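Local structure of capsule biosynthesis protein CapD proenzyme (Bacillus anthracis, 3G9K) at residues V198-S203 with I208-I213; F104-E109 with K214-E219. The protein cleaves the poly-gamma-D-glutamate capsule of Bacillus anthracis and links it through an amide bond to meso-diaminopimelic acid in the peptidoglycan scaffold. All blocks are in the same frame, centred on the assembly; numbering follows the deposited sequence.

Overall arrangement
The chain is the N-terminal piece of the CapD precursor; in the gamma-glutamyltransferase family the catalytic nucleophile is the threonine that begins the other piece, so neither contact supplies it. Contact 1 folds helix 210-214 back on helix 196-206 at the periphery, its centre about 22 Å from the centre of the chain. Contact 2, about 13 Å from that centre, takes up the chain where contact 1 leaves it: I213 is followed at once by K214, and the loop runs past helix 104-115 into strand 219-228. The centres of the two contacts lie about 14 Å apart, a local contact handing over to one that joins residues over a hundred positions apart.

Contact 1: V198-S203 with I208-I213; sequences VARAIS and ISLEDI
I213 packs against A199 and I202 on helix 196-206, and this is the tight, buried part of the contact, bordered by S203. CD1 of I213 carries most of the work: it lies 3.6 Å from the backbone O of A199 and 3.8 Å from CG2 of I202, and it also approaches CB of S203. The other branch of I213, CG2, sits 4.1 Å from CB of A199, so both limbs meet A199, and CD1 alone goes on to I202 and S203. CG1 leaves I213 anti to the carbonyl carbon (chi1 -65°), and the extended chain beyond it carries CD1 to the helix. F193 flanks I202 and Y194 touches I213, while F33 of the second CapD polypeptide, probably the C-terminal piece, packs on I202.

Within the gamma-glutamyltranspeptidase fold the two helices, joined by a short turn, form an alpha-alpha hairpin whose second arm is the short helix 210-214. S209 is the N-cap of that arm: its OG accepts from N of D212 at 3.0 Å, with an angle of 157° at the hydrogen. At the turn, OG of S203 donates to O of I208. With OG anti to the backbone N of S203 (chi1 180°), the hydroxyl swings over to that carbonyl; the modelled separation of 2.5 Å is very short and its exact value doubtful. A weak bond of 3.4 Å from N of I208 to O of S203 runs beside it, so the two residues are paired in both directions.

The looser side lies at L210 and R200, both exposed. L210 reaches in with CD2, 3.6 Å from O of A199, and the same methyl brushes the aliphatic CG of R200 at 4.2 Å.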
ATOM      1  N   VAL A 198      16.193 -21.312  -4.294  1.00 16.34           N
ATOM      2  CA  VAL A 198      15.733 -20.123  -3.653  1.00 16.54           C
ATOM      3  C   VAL A 198      14.952 -20.521  -2.412  1.00 17.22           C
ATOM      4  O   VAL A 198      15.146 -19.925  -1.354  1.00 16.72           O
ATOM      5  CB  VAL A 198      14.855 -19.235  -4.548  1.00 17.02           C
ATOM      6  CG1 VAL A 198      14.212 -18.077  -3.705  1.00 16.62           C
ATOM      7  CG2 VAL A 198      15.706 -18.653  -5.674  1.00 14.57           C
ATOM      8  N   ALA A 199      14.063 -21.502  -2.579  1.00 16.56           N
ATOM      9  CA  ALA A 199      13.297 -22.068  -1.480  1.00 16.93           C
ATOM     10  C   ALA A 199      14.195 -22.614  -0.396  1.00 17.50           C
ATOM     11  O   ALA A 199      13.951 -22.388   0.799  1.00 16.52           O
ATOM     12  CB  ALA A 199      12.342 -23.144  -1.970  1.00 17.21           C
ATOM     13  N   ARG A 200      15.291 -23.256  -0.800  1.00 18.44           N
ATOM     14  CA  ARG A 200      16.259 -23.702   0.176  1.00 19.29           C
ATOM     15  C   ARG A 200      16.864 -22.513   0.952  1.00 19.22           C
ATOM     16  O   ARG A 200      17.012 -22.609   2.178  1.00 19.16           O
ATOM     17  CB  ARG A 200      17.342 -24.583  -0.472  1.00 20.05           C
ATOM     18  CG  ARG A 200      16.847 -25.988  -0.824  1.00 21.41           C
ATOM     19  CD  ARG A 200      17.965 -26.920  -1.234  1.00 22.47           C
ATOM     20  NE  ARG A 200      18.649 -26.539  -2.478  1.00 27.01           N
ATOM     21  CZ  ARG A 200      18.215 -26.812  -3.715  1.00 25.84           C
ATOM     22  NH1 ARG A 200      17.054 -27.443  -3.921  1.00 29.26           N
ATOM     23  NH2 ARG A 200      18.945 -26.429  -4.761  1.00 29.11           N
ATOM     24  N   ALA A 201      17.233 -21.430   0.249  1.00 19.15           N
ATOM     25  CA  ALA A 201      17.774 -20.223   0.889  1.00 18.81           C
ATOM     26  C   ALA A 201      16.795 -19.614   1.897  1.00 18.08           C
ATOM     27  O   ALA A 201      17.213 -19.227   3.008  1.00 17.68           O
ATOM     28  CB  ALA A 201      18.144 -19.163  -0.159  1.00 20.06           C
ATOM     29  N   ILE A 202      15.532 -19.506   1.504  1.00 16.84           N
ATOM     30  CA  ILE A 202      14.476 -18.992   2.392  1.00 17.39           C
ATOM     31  C   ILE A 202      14.298 -19.884   3.607  1.00 18.01           C
ATOM     32  O   ILE A 202      14.091 -19.405   4.753  1.00 16.88           O
ATOM     33  CB  ILE A 202      13.122 -18.881   1.675  1.00 16.34           C
ATOM     34  CG1 ILE A 202      13.191 -17.881   0.507  1.00 15.59           C
ATOM     35  CG2 ILE A 202      11.991 -18.445   2.656  1.00 16.90           C
ATOM     36  CD1 ILE A 202      11.979 -18.012  -0.464  1.00 16.69           C
ATOM     37  N   SER A 203      14.355 -21.191   3.375  1.00 17.22           N
ATOM     38  CA  SER A 203      14.134 -22.140   4.457  1.00 17.99           C
ATOM     39  C   SER A 203      15.205 -21.986   5.510  1.00 18.50           C
ATOM     40  O   SER A 203      14.909 -22.003   6.697  1.00 20.18           O
ATOM     41  CB  SER A 203      14.088 -23.581   3.939  1.00 17.96           C
ATOM     42  OG  SER A 203      13.875 -24.499   5.013  1.00 18.44           O
ATOM     43  N   ILE A 208      11.792 -21.932   7.928  1.00 20.75           N
ATOM     44  CA  ILE A 208      10.508 -22.292   7.402  1.00 20.96           C
ATOM     45  C   ILE A 208      10.736 -23.531   6.561  1.00 20.36           C
ATOM     46  O   ILE A 208      11.726 -23.597   5.829  1.00 20.51           O
ATOM     47  CB  ILE A 208       9.868 -21.175   6.549  1.00 20.48           C
ATOM     48  CG1 ILE A 208       9.509 -19.970   7.430  1.00 20.88           C
ATOM     49  CG2 ILE A 208       8.575 -21.697   5.910  1.00 20.49           C
ATOM     50  CD1 ILE A 208       8.898 -18.745   6.627  1.00 21.33           C
ATOM     51  N   SER A 209       9.857 -24.522   6.703  1.00 19.67           N
ATOM     52  CA  SER A 209      10.021 -25.784   5.973  1.00 20.30           C
ATOM     53  C   SER A 209       9.796 -25.595   4.481  1.00 20.27           C
ATOM     54  O   SER A 209       9.019 -24.746   4.059  1.00 19.96           O
ATOM     55  CB  SER A 209       9.089 -26.874   6.470  1.00 19.40           C
ATOM     56  OG  SER A 209       7.748 -26.591   6.168  1.00 18.93           O
ATOM     57  N   LEU A 210      10.480 -26.410   3.693  1.00 20.35           N
ATOM     58  CA  LEU A 210      10.248 -26.433   2.238  1.00 19.22           C
ATOM     59  C   LEU A 210       8.777 -26.727   1.947  1.00 19.03           C
ATOM     60  O   LEU A 210       8.208 -26.149   1.028  1.00 18.40           O
ATOM     61  CB  LEU A 210      11.182 -27.449   1.558  1.00 19.26           C
ATOM     62  CG  LEU A 210      12.682 -27.138   1.573  1.00 19.20           C
ATOM     63  CD1 LEU A 210      13.432 -28.309   0.961  1.00 21.88           C
ATOM     64  CD2 LEU A 210      12.960 -25.835   0.827  1.00 21.51           C
ATOM     65  N   GLU A 211       8.135 -27.542   2.784  1.00 18.21           N
ATOM     66  CA  GLU A 211       6.727 -27.842   2.664  1.00 18.28           C
ATOM     67  C   GLU A 211       5.826 -26.581   2.806  1.00 17.82           C
ATOM     68  O   GLU A 211       4.875 -26.408   2.054  1.00 18.27           O
ATOM     69  CB  GLU A 211       6.296 -28.891   3.729  1.00 19.39           C
ATOM     70  CG  GLU A 211       6.808 -30.354   3.497  1.00 19.96           C
ATOM     71  CD  GLU A 211       8.300 -30.572   3.713  1.00 23.44           C
ATOM     72  OE1 GLU A 211       8.952 -29.741   4.371  1.00 22.89           O
ATOM     73  OE2 GLU A 211       8.833 -31.637   3.257  1.00 23.38           O
ATOM     74  N   ASP A 212       6.087 -25.740   3.811  1.00 17.46           N
ATOM     75  CA  ASP A 212       5.282 -24.529   4.008  1.00 17.62           C
ATOM     76  C   ASP A 212       5.500 -23.574   2.836  1.00 17.41           C
ATOM     77  O   ASP A 212       4.601 -22.913   2.373  1.00 17.29           O
ATOM     78  CB  ASP A 212       5.680 -23.783   5.281  1.00 17.57           C
ATOM     79  CG  ASP A 212       4.992 -24.297   6.520  1.00 21.20           C
ATOM     80  OD1 ASP A 212       3.919 -24.930   6.392  1.00 26.69           O
ATOM     81  OD2 ASP A 212       5.538 -24.043   7.614  1.00 22.17           O
ATOM     82  N   ILE A 213       6.732 -23.465   2.375  1.00 23.65           N
ATOM     83  CA  ILE A 213       7.057 -22.570   1.261  1.00 23.66           C
ATOM     84  C   ILE A 213       6.328 -23.003  -0.014  1.00 23.97           C
ATOM     85  O   ILE A 213       5.698 -22.177  -0.688  1.00 23.77           O
ATOM     86  CB  ILE A 213       8.579 -22.474   1.060  1.00 23.43           C
ATOM     87  CG1 ILE A 213       9.210 -21.800   2.295  1.00 23.44           C
ATOM     88  CG2 ILE A 213       8.914 -21.692  -0.229  1.00 25.02           C
ATOM     89  CD1 ILE A 213      10.710 -21.968   2.417  1.00 22.78           C
TER

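Contact 2: F104-E109 with K214-E219; sequences FVAGME and KGYKVE
A106 and G107, on the first turn of helix 104-115, meet Y216 and V218 of the loop 214-219. The chain supplies part of the N-terminal nucleophile hydrolase fold, in which helices pack on antiparallel sheets; here the loop passes the helix just before it enters strand 219-228, next to strand 79-83. The interface is small: its side chains bring one methyl group, one aromatic ring and one valine branch, all apolar, and the A106-G107 peptide completes it.

Just ahead of the touching pair, F104 packs its ring edge-to-face with that of Y53 on helix 44-58, and V105 leans on F193 and Y194, so those two residues tie the helix to other helices. A106 then turns its methyl toward the loop. Its CB lies 3.6 Å from CD1 of Y216 and 3.7 Å from CE1, approaching the CD1-CE1 bond obliquely. CG of Y216 stands anti to the backbone N (chi1 -178°), which extends the ring from the loop to the helix. At the far end of the ring, OH is hydrogen-bonded to O of R85, a bond that helps to fix where the ring lies. R55 of the second CapD polypeptide, probably the C-terminal piece, packs on Y216 and hydrogen-bonds through NH2 to O of K217, so Y216 lies where the two chains meet.

G107 follows, its CA 6.0 Å from CA of V218, the nearest CA pair of the two segments. V218 also touches I82 of strand 79-83. Its CG2 settles against the A106-G107 peptide, 3.6 Å from O of A106 and 3.7 Å from N of G107.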
ATOM      1  N   PHE A 104       4.111 -12.480  -2.541  1.00 17.78           N
ATOM      2  CA  PHE A 104       4.287 -11.595  -3.686  1.00 16.75           C
ATOM      3  C   PHE A 104       4.411 -12.342  -5.052  1.00 16.59           C
ATOM      4  O   PHE A 104       3.634 -12.074  -6.006  1.00 15.74           O
ATOM      5  CB  PHE A 104       5.555 -10.741  -3.453  1.00 17.76           C
ATOM      6  CG  PHE A 104       5.776  -9.685  -4.494  1.00 17.49           C
ATOM      7  CD1 PHE A 104       6.446  -9.989  -5.687  1.00 19.35           C
ATOM      8  CD2 PHE A 104       5.359  -8.382  -4.290  1.00 19.87           C
ATOM      9  CE1 PHE A 104       6.666  -9.031  -6.670  1.00 17.53           C
ATOM     10  CE2 PHE A 104       5.570  -7.405  -5.274  1.00 19.82           C
ATOM     11  CZ  PHE A 104       6.251  -7.748  -6.463  1.00 19.36           C
ATOM     12  N   VAL A 105       5.413 -13.225  -5.158  1.00 16.39           N
ATOM     13  CA  VAL A 105       5.705 -13.945  -6.412  1.00 15.71           C
ATOM     14  C   VAL A 105       4.494 -14.783  -6.910  1.00 16.06           C
ATOM     15  O   VAL A 105       4.117 -14.701  -8.100  1.00 16.63           O
ATOM     16  CB  VAL A 105       7.002 -14.742  -6.291  1.00 15.94           C
ATOM     17  CG1 VAL A 105       7.217 -15.671  -7.514  1.00 14.19           C
ATOM     18  CG2 VAL A 105       8.176 -13.767  -6.123  1.00 12.68           C
ATOM     19  N   ALA A 106       3.883 -15.542  -5.999  1.00 16.86           N
ATOM     20  CA  ALA A 106       2.629 -16.294  -6.251  1.00 16.25           C
ATOM     21  C   ALA A 106       1.441 -15.394  -6.638  1.00 16.25           C
ATOM     22  O   ALA A 106       0.664 -15.734  -7.562  1.00 15.84           O
ATOM     23  CB  ALA A 106       2.256 -17.148  -5.060  1.00 16.13           C
ATOM     24  N   GLY A 107       1.311 -14.241  -5.980  1.00 16.54           N
ATOM     25  CA  GLY A 107       0.297 -13.252  -6.318  1.00 16.63           C
ATOM     26  C   GLY A 107       0.391 -12.752  -7.732  1.00 16.90           C
ATOM     27  O   GLY A 107      -0.589 -12.772  -8.465  1.00 18.80           O
HETATM   28  N   MSE A 108       1.593 -12.288  -8.083  1.00 20.68           N
HETATM   29  CA  MSE A 108       1.841 -11.748  -9.416  1.00 20.15           C
HETATM   30  C   MSE A 108       1.608 -12.806 -10.495  1.00 21.00           C
HETATM   31  O   MSE A 108       0.999 -12.509 -11.540  1.00 19.80           O
HETATM   32  CB  MSE A 108       3.266 -11.184  -9.520  1.00 19.58           C
HETATM   33  CG  MSE A 108       3.551  -9.971  -8.611  1.00 18.36           C
HETATM   34 SE   MSE A 108       2.299  -8.500  -8.852  0.50 11.42          SE
HETATM   35  CE  MSE A 108       1.541  -8.349  -7.101  1.00 21.66           C
ATOM     36  N   GLU A 109       2.050 -14.058 -10.246  1.00 17.41           N
ATOM     37  CA  GLU A 109       1.817 -15.104 -11.235  1.00 18.37           C
ATOM     38  C   GLU A 109       0.336 -15.430 -11.396  1.00 19.22           C
ATOM     39  O   GLU A 109      -0.126 -15.614 -12.525  1.00 19.55           O
ATOM     40  CB  GLU A 109       2.572 -16.385 -10.921  1.00 18.80           C
ATOM     41  CG  GLU A 109       2.337 -17.485 -11.981  1.00 18.39           C
ATOM     42  CD  GLU A 109       3.349 -18.580 -11.854  1.00 18.84           C
ATOM     43  OE1 GLU A 109       4.520 -18.346 -12.211  1.00 21.88           O
ATOM     44  OE2 GLU A 109       2.975 -19.645 -11.363  1.00 22.18           O
ATOM     45  N   LYS A 214       6.351 -24.269  -0.307  1.00 18.62           N
ATOM     46  CA  LYS A 214       5.727 -24.789  -1.535  1.00 19.48           C
ATOM     47  C   LYS A 214       4.228 -24.744  -1.470  1.00 19.87           C
ATOM     48  O   LYS A 214       3.548 -24.630  -2.512  1.00 20.16           O
ATOM     49  CB  LYS A 214       6.172 -26.261  -1.762  1.00 20.75           C
ATOM     50  CG  LYS A 214       5.831 -26.804  -3.160  1.00 22.42           C
ATOM     51  CD  LYS A 214       6.348 -28.214  -3.417  1.00 23.51           C
ATOM     52  CE  LYS A 214       5.680 -28.752  -4.710  1.00 27.49           C
ATOM     53  NZ  LYS A 214       5.873 -30.226  -4.905  1.00 30.43           N
ATOM     54  N   GLY A 215       3.689 -24.810  -0.246  1.00 18.88           N
ATOM     55  CA  GLY A 215       2.278 -24.890  -0.051  1.00 19.80           C
ATOM     56  C   GLY A 215       1.550 -23.564  -0.080  1.00 20.21           C
ATOM     57  O   GLY A 215       0.343 -23.526   0.152  1.00 20.11           O
ATOM     58  N   TYR A 216       2.273 -22.490  -0.339  1.00 19.74           N
ATOM     59  CA  TYR A 216       1.671 -21.175  -0.357  1.00 20.77           C
ATOM     60  C   TYR A 216       0.567 -21.114  -1.411  1.00 21.58           C
ATOM     61  O   TYR A 216       0.767 -21.551  -2.533  1.00 22.34           O
ATOM     62  CB  TYR A 216       2.699 -20.075  -0.652  1.00 19.48           C
ATOM     63  CG  TYR A 216       1.988 -18.715  -0.593  1.00 18.37           C
ATOM     64  CD1 TYR A 216       1.420 -18.143  -1.722  1.00 18.77           C
ATOM     65  CD2 TYR A 216       1.818 -18.057   0.639  1.00 19.08           C
ATOM     66  CE1 TYR A 216       0.737 -16.926  -1.657  1.00 18.34           C
ATOM     67  CE2 TYR A 216       1.126 -16.832   0.710  1.00 16.98           C
ATOM     68  CZ  TYR A 216       0.582 -16.287  -0.428  1.00 17.16           C
ATOM     69  OH  TYR A 216      -0.122 -15.108  -0.367  1.00 18.90           O
ATOM     70  N   LYS A 217      -0.578 -20.541  -1.044  1.00 22.79           N
ATOM     71  CA  LYS A 217      -1.693 -20.311  -1.980  1.00 24.18           C
ATOM     72  C   LYS A 217      -2.263 -18.897  -1.863  1.00 23.62           C
ATOM     73  O   LYS A 217      -2.509 -18.401  -0.750  1.00 23.65           O
ATOM     74  CB  LYS A 217      -2.825 -21.299  -1.720  1.00 25.85           C
ATOM     75  CG  LYS A 217      -2.445 -22.765  -2.011  1.00 28.78           C
ATOM     76  CD  LYS A 217      -2.017 -22.983  -3.473  1.00 32.50           C
ATOM     77  CE  LYS A 217      -1.403 -24.367  -3.696  1.00 33.31           C
ATOM     78  NZ  LYS A 217      -0.400 -24.358  -4.813  1.00 36.24           N
ATOM     79  N   VAL A 218      -2.455 -18.264  -3.014  1.00 23.56           N
ATOM     80  CA  VAL A 218      -3.191 -16.992  -3.109  1.00 24.20           C
ATOM     81  C   VAL A 218      -4.669 -17.193  -2.787  1.00 25.19           C
ATOM     82  O   VAL A 218      -5.185 -18.285  -2.980  1.00 25.30           O
ATOM     83  CB  VAL A 218      -3.073 -16.394  -4.522  1.00 24.41           C
ATOM     84  CG1 VAL A 218      -3.895 -15.174  -4.633  1.00 26.95           C
ATOM     85  CG2 VAL A 218      -1.632 -16.068  -4.820  1.00 22.93           C
ATOM     86  N   GLU A 219      -5.320 -16.160  -2.277  1.00 23.98           N
ATOM     87  CA  GLU A 219      -6.789 -16.165  -2.145  1.00 25.90           C
ATOM     88  C   GLU A 219      -7.407 -15.076  -3.019  1.00 26.58           C
ATOM     89  O   GLU A 219      -6.911 -13.932  -3.043  1.00 26.21           O
ATOM     90  CB  GLU A 219      -7.180 -15.999  -0.688  1.00 25.79           C
ATOM     91  CG  GLU A 219      -6.616 -17.115   0.217  1.00 29.43           C
ATOM     92  CD  GLU A 219      -7.251 -18.506  -0.048  1.00 33.47           C
ATOM     93  OE1 GLU A 219      -8.366 -18.551  -0.596  1.00 34.84           O
ATOM     94  OE2 GLU A 219      -6.620 -19.553   0.256  1.00 35.31           O
TER